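Local atomic coordinates of ComZ (PDB entry 6QVI), a protein that probably acts as a DNA receptor at the pilus tip in natural competence, pairing a pseudopilin-like domain with a beta-solenoid domain. Residues G352-F357 with E369-V374; Y389-G394 with H431-V436; N412-G417 with Y442-H447. All blocks are in the same frame, centred on the assembly; numbering follows the deposited sequence.

In the fold
All three contacts are largely buried, though R354 of contact 1 is exposed and the D414-N416-R444 cluster of contact 3 partly so. Contacts 1 and 2 share a sheet: strands 366-371 and 387-392 are neighbours in it, and backbone bonds from V370 N to R390 O and from G372 N to Q392 O probably join them. Contact 2 then reaches across to strand 432-437, which leads along the chain into strand 441-443 of contact 3, and F435 packs on L413 between the two. Contacts 1 and 3 do not touch, nearest atoms about 10 Å apart. Contact 1 is antiparallel backbone pairing, contact 2 aromatic packing between crossed strands, and contact 3 parallel pairing edged by a salt bridge.

Contact 1: G352-F357 with E369-V374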
loop_
_atom_site.group_PDB
_atom_site.type_symbol
_atom_site.label_atom_id
_atom_site.label_comp_id
_atom_site.label_asym_id
_atom_site.label_seq_id
_atom_site.Cartn_x
_atom_site.Cartn_y
_atom_site.Cartn_z
ATOM N N GLY A 352 5.474 16.784 -29.109
ATOM C CA GLY A 352 4.363 16.044 -29.660
ATOM C C GLY A 352 3.647 15.114 -28.713
ATOM O O GLY A 352 2.929 14.224 -29.145
ATOM N N SER A 353 3.832 15.307 -27.420
ATOM C CA SER A 353 3.148 14.478 -26.452
ATOM C C SER A 353 1.938 15.240 -25.996
ATOM O O SER A 353 1.950 16.448 -25.968
ATOM C CB SER A 353 4.041 14.179 -25.263
ATOM O OG SER A 353 5.024 15.180 -25.079
ATOM N N ARG A 354 0.882 14.531 -25.647
ATOM C CA ARG A 354 -0.333 15.173 -25.192
ATOM C C ARG A 354 -0.347 15.289 -23.685
ATOM O O ARG A 354 0.420 14.639 -23.006
ATOM C CB ARG A 354 -1.537 14.374 -25.643
ATOM C CG ARG A 354 -2.738 15.231 -25.966
ATOM C CD ARG A 354 -3.788 14.459 -26.739
ATOM N NE ARG A 354 -3.905 14.928 -28.108
ATOM C CZ ARG A 354 -4.299 16.149 -28.440
ATOM N NH1 ARG A 354 -4.624 17.021 -27.500
ATOM N NH2 ARG A 354 -4.370 16.493 -29.710
ATOM N N GLY A 355 -1.224 16.130 -23.163
ATOM C CA GLY A 355 -1.338 16.318 -21.727
ATOM C C GLY A 355 -2.691 16.886 -21.372
ATOM O O GLY A 355 -3.330 17.579 -22.176
ATOM N N GLY A 356 -3.114 16.614 -20.141
ATOM C CA GLY A 356 -4.392 17.071 -19.635
ATOM C C GLY A 356 -5.400 15.946 -19.588
ATOM O O GLY A 356 -5.033 14.770 -19.471
ATOM N N PHE A 357 -6.678 16.280 -19.726
ATOM C CA PHE A 357 -7.704 15.254 -19.782
ATOM C C PHE A 357 -8.692 15.613 -20.875
ATOM O O PHE A 357 -8.838 16.774 -21.254
ATOM C CB PHE A 357 -8.444 15.062 -18.440
ATOM C CG PHE A 357 -9.420 16.161 -18.106
ATOM C CD1 PHE A 357 -10.725 16.125 -18.574
ATOM C CD2 PHE A 357 -9.047 17.206 -17.278
ATOM C CE1 PHE A 357 -11.629 17.147 -18.266
ATOM C CE2 PHE A 357 -9.952 18.233 -16.961
ATOM C CZ PHE A 357 -11.241 18.196 -17.450
ATOM N N GLU A 369 -10.197 10.277 -20.985
ATOM C CA GLU A 369 -8.811 9.919 -21.077
ATOM C C GLU A 369 -8.021 10.922 -20.318
ATOM O O GLU A 369 -8.352 12.079 -20.329
ATOM C CB GLU A 369 -8.370 9.944 -22.525
ATOM C CG GLU A 369 -9.480 9.661 -23.514
ATOM C CD GLU A 369 -9.077 9.926 -24.946
ATOM O OE1 GLU A 369 -9.856 10.552 -25.669
ATOM O OE2 GLU A 369 -7.988 9.507 -25.354
ATOM N N VAL A 370 -6.981 10.476 -19.634
ATOM C CA VAL A 370 -6.154 11.376 -18.867
ATOM C C VAL A 370 -4.702 11.156 -19.247
ATOM O O VAL A 370 -4.230 10.047 -19.179
ATOM C CB VAL A 370 -6.329 11.132 -17.372
ATOM C CG1 VAL A 370 -5.548 12.138 -16.594
ATOM C CG2 VAL A 370 -7.770 11.258 -16.955
ATOM N N PHE A 371 -3.998 12.204 -19.660
ATOM C CA PHE A 371 -2.601 12.090 -20.068
ATOM C C PHE A 371 -1.760 12.885 -19.118
ATOM O O PHE A 371 -1.797 14.088 -19.124
ATOM C CB PHE A 371 -2.424 12.654 -21.454
ATOM C CG PHE A 371 -3.529 12.313 -22.389
ATOM C CD1 PHE A 371 -4.781 12.823 -22.204
ATOM C CD2 PHE A 371 -3.296 11.504 -23.462
ATOM C CE1 PHE A 371 -5.798 12.520 -23.069
ATOM C CE2 PHE A 371 -4.304 11.194 -24.332
ATOM C CZ PHE A 371 -5.556 11.707 -24.136
ATOM N N GLY A 372 -1.034 12.199 -18.238
ATOM C CA GLY A 372 -0.311 12.818 -17.161
ATOM C C GLY A 372 -1.276 13.083 -16.026
ATOM O O GLY A 372 -2.434 12.662 -16.049
ATOM N N ASP A 373 -0.803 13.820 -15.033
ATOM C CA ASP A 373 -1.604 14.095 -13.850
ATOM C C ASP A 373 -2.233 15.488 -13.902
ATOM O O ASP A 373 -1.583 16.469 -14.274
ATOM C CB ASP A 373 -0.725 13.935 -12.613
ATOM C CG ASP A 373 -0.034 12.561 -12.562
ATOM O OD1 ASP A 373 -0.549 11.655 -11.871
ATOM O OD2 ASP A 373 1.021 12.377 -13.224
ATOM N N VAL A 374 -3.470 15.591 -13.458
ATOM C CA VAL A 374 -4.190 16.843 -13.474
ATOM C C VAL A 374 -4.759 17.214 -12.130
ATOM O O VAL A 374 -5.376 16.413 -11.510
ATOM C CB VAL A 374 -5.324 16.799 -14.509
ATOM C CG1 VAL A 374 -5.635 15.398 -14.928
ATOM C CG2 VAL A 374 -6.585 17.429 -14.000
#
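G356 and F371 hold each other by their backbones, as an antiparallel hydrogen-bonded pair. G356 N gives its hydrogen to F371 O at 3.0 Å, lying in the carbonyl plane but with a bent approach of 144° at the hydrogen. The return bond, F371 N to G356 O at 2.8 Å, is straighter, and the donor comes in nearly along the C=O axis. Each carbonyl has a further, weaker neighbour: the CA-H of G355 points at F371 O, and the ring of F371 presents CD1 to G356 O, edge on and in plane. The chain turns a corner at G356, whose backbone angles would jam any CB against the carbonyl oxygen before it.

One step on, F357 and V370 form a non-hydrogen-bonded pair. There the CA-H of F357 meets E369 O at 3.3 Å, while V370 takes its backbone bonds from the other side, with R390 and Q392. E369 bonds to the backbone of R358, G355 to that of F347, and R354 O receives R349 NH1.

The side chains add packing on both faces. With CG anti to its carbonyl carbon (chi1 -40°), F371 lays its ring alongside R354, both heading the same way, and R354 CD sits 4.1 Å above the ring plane, offset toward the rim. The guanidinium is turned 63° from the ring, so the two planes do not stack. On the other face F357 CB touches V370 CG2 at 4.1 Å. The F357 ring then leads off to cross V374 at about a right angle, and it also packs on C345 of the C327-C345 disulfide.

Hydrogen bonding across the contact is main chain to main chain, and the side chains bring mainly apolar cover: the pairing rests on backbone geometry at a glycine corner more than on charge.

Contact 2: Y389-G394 with H431-V436; sequences YRAQSG and HALGFV
Y389 and H431 run antiparallel past one another and meet as a T-shaped pair: the edge of the tyrosine points at the face of the imidazole, with centroids 5.0 Å apart and planes at 74°. The other partner of Y389 is L433, whose CB sits 3.6 Å from the centroid of the tyrosine ring, almost on its normal, in a CH-pi contact. With CG placed between the backbone N and the carbonyl carbon (chi1 72°), the ring swings over toward strand 432-436, and its hydroxyl bonds to M449 O.

H431 has both nitrogens occupied. NE2 accepts A391 N at 3.1 Å, close to the ring plane, and ND1 bonds to G426 O, a pattern consistent with a neutral ring carrying its proton on ND1. A391 CB completes this tight, buried part by touching L433 CD1 at 4.3 Å.

The other side is looser. R390 has its CA at the edge of the imidazole, 3.2 Å from H431 NE2, but its CB leaves away from strand 432-436, and its guanidinium makes a weak, long ion pair with D422. Beyond A391 the chain leaves the contact toward solvent at G394.

The two strands cross at 88°, their axes 6.7 Å apart, consistent with different faces of a solenoid coil. Strand 432-437, stacked in parallel between strands 398-406 and 451-454, has the neighbours expected of a rung in a beta-solenoid.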
loop_
_atom_site.group_PDB
_atom_site.type_symbol
_atom_site.label_atom_id
_atom_site.label_comp_id
_atom_site.label_asym_id
_atom_site.label_seq_id
_atom_site.Cartn_x
_atom_site.Cartn_y
_atom_site.Cartn_z
ATOM N N TYR A 389 -12.430 4.717 -18.516
ATOM C CA TYR A 389 -11.291 5.589 -18.487
ATOM C C TYR A 389 -10.110 4.978 -19.127
ATOM O O TYR A 389 -10.073 3.801 -19.331
ATOM C CB TYR A 389 -10.988 6.076 -17.085
ATOM C CG TYR A 389 -10.408 5.075 -16.136
ATOM C CD1 TYR A 389 -9.167 4.543 -16.338
ATOM C CD2 TYR A 389 -11.097 4.704 -15.010
ATOM C CE1 TYR A 389 -8.637 3.645 -15.449
ATOM C CE2 TYR A 389 -10.577 3.807 -14.121
ATOM C CZ TYR A 389 -9.348 3.287 -14.349
ATOM O OH TYR A 389 -8.839 2.403 -13.455
ATOM N N ARG A 390 -9.175 5.825 -19.500
ATOM C CA ARG A 390 -7.938 5.420 -20.103
ATOM C C ARG A 390 -6.958 6.394 -19.531
ATOM O O ARG A 390 -7.205 7.577 -19.557
ATOM C CB ARG A 390 -7.983 5.610 -21.603
ATOM C CG ARG A 390 -8.987 4.748 -22.333
ATOM C CD ARG A 390 -9.224 5.274 -23.737
ATOM N NE ARG A 390 -8.395 4.623 -24.738
ATOM C CZ ARG A 390 -8.867 4.150 -25.878
ATOM N NH1 ARG A 390 -10.149 4.269 -26.149
ATOM N NH2 ARG A 390 -8.061 3.563 -26.744
ATOM N N ALA A 391 -5.836 5.922 -19.018
ATOM C CA ALA A 391 -4.889 6.835 -18.428
ATOM C C ALA A 391 -3.470 6.439 -18.649
ATOM O O ALA A 391 -3.143 5.283 -18.588
ATOM C CB ALA A 391 -5.142 6.916 -16.950
ATOM N N GLN A 392 -2.610 7.414 -18.875
ATOM C CA GLN A 392 -1.221 7.109 -19.058
ATOM C C GLN A 392 -0.373 8.280 -18.727
ATOM O O GLN A 392 -0.843 9.379 -18.658
ATOM C CB GLN A 392 -0.947 6.679 -20.480
ATOM C CG GLN A 392 -1.571 7.536 -21.551
ATOM C CD GLN A 392 -0.928 7.290 -22.892
ATOM O OE1 GLN A 392 0.287 7.184 -22.998
ATOM N NE2 GLN A 392 -1.740 7.196 -23.922
ATOM N N SER A 393 0.889 8.019 -18.478
ATOM C CA SER A 393 1.831 9.055 -18.174
ATOM C C SER A 393 3.057 8.620 -18.895
ATOM O O SER A 393 3.974 8.075 -18.322
ATOM C CB SER A 393 2.096 9.122 -16.694
ATOM O OG SER A 393 0.906 9.375 -15.990
ATOM N N GLY A 394 3.051 8.851 -20.187
ATOM C CA GLY A 394 4.153 8.433 -21.024
ATOM C C GLY A 394 4.223 6.927 -21.174
ATOM O O GLY A 394 3.484 6.340 -21.972
ATOM N N HIS A 431 -3.816 -0.799 -15.195
ATOM C CA HIS A 431 -4.358 0.371 -15.818
ATOM C C HIS A 431 -5.222 0.971 -14.773
ATOM O O HIS A 431 -6.314 0.519 -14.557
ATOM C CB HIS A 431 -5.216 -0.055 -16.966
ATOM C CG HIS A 431 -5.903 1.069 -17.639
ATOM N ND1 HIS A 431 -7.030 0.889 -18.398
ATOM C CD2 HIS A 431 -5.630 2.389 -17.669
ATOM C CE1 HIS A 431 -7.421 2.053 -18.873
ATOM N NE2 HIS A 431 -6.591 2.978 -18.442
ATOM N N ALA A 432 -4.739 2.005 -14.120
ATOM C CA ALA A 432 -5.493 2.587 -13.044
ATOM C C ALA A 432 -5.549 4.083 -13.036
ATOM O O ALA A 432 -4.611 4.752 -13.384
ATOM C CB ALA A 432 -4.895 2.119 -11.746
ATOM N N LEU A 433 -6.674 4.600 -12.601
ATOM C CA LEU A 433 -6.848 6.041 -12.475
ATOM C C LEU A 433 -7.088 6.328 -11.008
ATOM O O LEU A 433 -7.978 5.734 -10.389
ATOM C CB LEU A 433 -8.019 6.544 -13.318
ATOM C CG LEU A 433 -8.292 8.036 -13.181
ATOM C CD1 LEU A 433 -7.043 8.791 -13.566
ATOM C CD2 LEU A 433 -9.489 8.444 -14.045
ATOM N N GLY A 434 -6.276 7.201 -10.442
ATOM C CA GLY A 434 -6.369 7.516 -9.036
ATOM C C GLY A 434 -7.068 8.836 -8.800
ATOM O O GLY A 434 -7.029 9.738 -9.634
ATOM N N PHE A 435 -7.656 8.972 -7.618
ATOM C CA PHE A 435 -8.388 10.185 -7.288
ATOM C C PHE A 435 -7.943 10.693 -5.931
ATOM O O PHE A 435 -8.074 9.987 -4.923
ATOM C CB PHE A 435 -9.886 9.922 -7.308
ATOM C CG PHE A 435 -10.408 9.673 -8.686
ATOM C CD1 PHE A 435 -10.923 10.721 -9.440
ATOM C CD2 PHE A 435 -10.329 8.404 -9.254
ATOM C CE1 PHE A 435 -11.377 10.508 -10.714
ATOM C CE2 PHE A 435 -10.783 8.191 -10.529
ATOM C CZ PHE A 435 -11.315 9.246 -11.262
ATOM N N VAL A 436 -7.458 11.927 -5.906
ATOM C CA VAL A 436 -7.145 12.616 -4.665
ATOM C C VAL A 436 -8.196 13.698 -4.514
ATOM O O VAL A 436 -8.381 14.520 -5.418
ATOM C CB VAL A 436 -5.720 13.195 -4.667
ATOM C CG1 VAL A 436 -5.418 13.940 -3.369
ATOM C CG2 VAL A 436 -4.712 12.075 -4.876
#

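Contact 3: N412-G417 with Y442-H447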
loop_
_atom_site.group_PDB
_atom_site.type_symbol
_atom_site.label_atom_id
_atom_site.label_comp_id
_atom_site.label_asym_id
_atom_site.label_seq_id
_atom_site.Cartn_x
_atom_site.Cartn_y
_atom_site.Cartn_z
ATOM N N ASN A 412 -14.008 18.655 -3.611
ATOM C CA ASN A 412 -14.909 17.519 -3.458
ATOM C C ASN A 412 -15.108 16.813 -4.791
ATOM O O ASN A 412 -14.951 17.400 -5.865
ATOM C CB ASN A 412 -16.257 17.950 -2.886
ATOM C CG ASN A 412 -16.114 18.642 -1.553
ATOM O OD1 ASN A 412 -15.927 17.995 -0.511
ATOM N ND2 ASN A 412 -16.176 19.971 -1.573
ATOM N N LEU A 413 -15.478 15.535 -4.701
ATOM C CA LEU A 413 -15.591 14.657 -5.854
ATOM C C LEU A 413 -16.861 13.831 -5.719
ATOM O O LEU A 413 -17.178 13.335 -4.631
ATOM C CB LEU A 413 -14.385 13.705 -5.926
ATOM C CG LEU A 413 -14.398 12.595 -6.997
ATOM C CD1 LEU A 413 -14.754 13.149 -8.409
ATOM C CD2 LEU A 413 -13.136 11.687 -7.019
ATOM N N ASP A 414 -17.587 13.687 -6.826
ATOM C CA ASP A 414 -18.821 12.905 -6.881
ATOM C C ASP A 414 -18.730 11.991 -8.098
ATOM O O ASP A 414 -18.496 12.469 -9.216
ATOM C CB ASP A 414 -20.062 13.811 -6.940
ATOM C CG ASP A 414 -20.501 14.321 -5.546
ATOM O OD1 ASP A 414 -19.633 14.613 -4.701
ATOM O OD2 ASP A 414 -21.730 14.416 -5.281
ATOM N N ILE A 415 -18.895 10.678 -7.877
ATOM C CA ILE A 415 -18.867 9.677 -8.941
ATOM C C ILE A 415 -20.236 9.005 -8.914
ATOM O O ILE A 415 -20.478 8.098 -8.102
ATOM C CB ILE A 415 -17.734 8.668 -8.740
ATOM C CG1 ILE A 415 -16.402 9.410 -8.618
ATOM C CG2 ILE A 415 -17.630 7.686 -9.896
ATOM C CD1 ILE A 415 -15.195 8.497 -8.625
ATOM N N ASN A 416 -21.145 9.437 -9.797
ATOM C CA ASN A 416 -22.525 8.986 -9.677
ATOM C C ASN A 416 -22.880 7.870 -10.641
ATOM O O ASN A 416 -23.877 7.175 -10.419
ATOM C CB ASN A 416 -23.501 10.151 -9.884
ATOM C CG ASN A 416 -23.179 11.343 -8.999
ATOM O OD1 ASN A 416 -22.772 11.172 -7.844
ATOM N ND2 ASN A 416 -23.412 12.550 -9.507
ATOM N N GLY A 417 -22.060 7.653 -11.666
ATOM C CA GLY A 417 -22.186 6.524 -12.552
ATOM C C GLY A 417 -21.018 5.576 -12.342
ATOM O O GLY A 417 -20.177 5.759 -11.471
ATOM N N TYR A 442 -18.170 11.142 -2.664
ATOM C CA TYR A 442 -19.448 10.465 -2.636
ATOM C C TYR A 442 -19.510 9.610 -3.884
ATOM O O TYR A 442 -19.477 10.141 -5.004
ATOM C CB TYR A 442 -20.601 11.471 -2.599
ATOM C CG TYR A 442 -21.888 10.939 -1.990
ATOM C CD1 TYR A 442 -22.498 9.788 -2.476
ATOM C CD2 TYR A 442 -22.452 11.561 -0.881
ATOM C CE1 TYR A 442 -23.655 9.301 -1.890
ATOM C CE2 TYR A 442 -23.590 11.080 -0.285
ATOM C CZ TYR A 442 -24.200 9.953 -0.789
ATOM O OH TYR A 442 -25.356 9.479 -0.181
ATOM N N GLN A 443 -19.635 8.298 -3.695
ATOM C CA GLN A 443 -19.841 7.373 -4.807
ATOM C C GLN A 443 -21.292 6.878 -4.808
ATOM O O GLN A 443 -21.691 6.101 -3.930
ATOM C CB GLN A 443 -18.870 6.198 -4.718
ATOM C CG GLN A 443 -19.289 4.997 -5.538
ATOM C CD GLN A 443 -18.414 3.810 -5.269
ATOM O OE1 GLN A 443 -17.349 3.946 -4.671
ATOM N NE2 GLN A 443 -18.819 2.639 -5.745
ATOM N N ARG A 444 -22.059 7.274 -5.826
ATOM C CA ARG A 444 -23.366 6.668 -6.039
ATOM C C ARG A 444 -23.413 5.729 -7.250
ATOM O O ARG A 444 -24.432 5.034 -7.432
ATOM C CB ARG A 444 -24.467 7.747 -6.178
ATOM C CG ARG A 444 -24.312 9.000 -5.293
ATOM C CD ARG A 444 -25.390 10.083 -5.523
ATOM N NE ARG A 444 -25.400 11.071 -4.436
ATOM C CZ ARG A 444 -24.605 12.137 -4.343
ATOM N NH1 ARG A 444 -23.697 12.414 -5.270
ATOM N NH2 ARG A 444 -24.724 12.929 -3.286
ATOM N N GLY A 445 -22.343 5.674 -8.060
ATOM C CA GLY A 445 -22.225 4.638 -9.080
ATOM C C GLY A 445 -22.042 3.254 -8.487
ATOM O O GLY A 445 -21.535 3.088 -7.376
ATOM N N GLN A 446 -22.508 2.241 -9.216
ATOM C CA GLN A 446 -22.522 0.934 -8.579
ATOM C C GLN A 446 -21.132 0.317 -8.520
ATOM O O GLN A 446 -20.787 -0.337 -7.534
ATOM C CB GLN A 446 -23.526 0.013 -9.283
ATOM C CG GLN A 446 -24.896 0.144 -8.618
ATOM C CD GLN A 446 -25.776 -1.105 -8.639
ATOM O OE1 GLN A 446 -26.849 -1.091 -8.029
ATOM N NE2 GLN A 446 -25.337 -2.176 -9.317
ATOM N N HIS A 447 -20.311 0.541 -9.545
ATOM C CA HIS A 447 -18.989 -0.060 -9.624
ATOM C C HIS A 447 -18.009 1.021 -10.052
ATOM O O HIS A 447 -18.150 1.596 -11.133
ATOM C CB HIS A 447 -18.997 -1.247 -10.589
ATOM C CG HIS A 447 -19.986 -2.320 -10.213
ATOM N ND1 HIS A 447 -20.427 -2.510 -8.920
ATOM C CD2 HIS A 447 -20.637 -3.239 -10.966
ATOM C CE1 HIS A 447 -21.290 -3.508 -8.885
ATOM N NE2 HIS A 447 -21.435 -3.971 -10.114
#
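R444 reaches D414 and N416 with a single nitrogen. NH1 lies 2.8 Å from D414 OD2, a salt bridge that leaves nearly in the guanidinium plane but meets the carboxylate from above its plane, the two flat groups being 47° apart. The same NH1 gives a second hydrogen bond to N416 OD1 at 3.0 Å, arriving above the plane of the N416 side-chain amide. N416 and R444 run side by side, whereas D414 slants across the arginine. With CG anti to its carbonyl carbon (chi1 -36°) and the chain extended out to NE, the guanidinium lies face-on over the Y442 ring, NH2 3.5 Å above its plane near the centre; NE bonds to G481 O. A leucine here would probably leave the D414 carboxylate without its charged mate and N416 OD1 without this donor, and would lose the flat guanidinium lying over Y442.

Underneath, the backbones pair in parallel. Y442 N bonds to L413 O, and I415 N to Y442 O at 3.0 Å. I415 O then takes two donors, R444 N and G445 N, from opposite faces of its plane. The CA-H of G445 points to G417 O.

Strand 441-443 lies between strands 409-415 and 457-461, parallel to both, the stacking of successive rungs that defines a beta-solenoid.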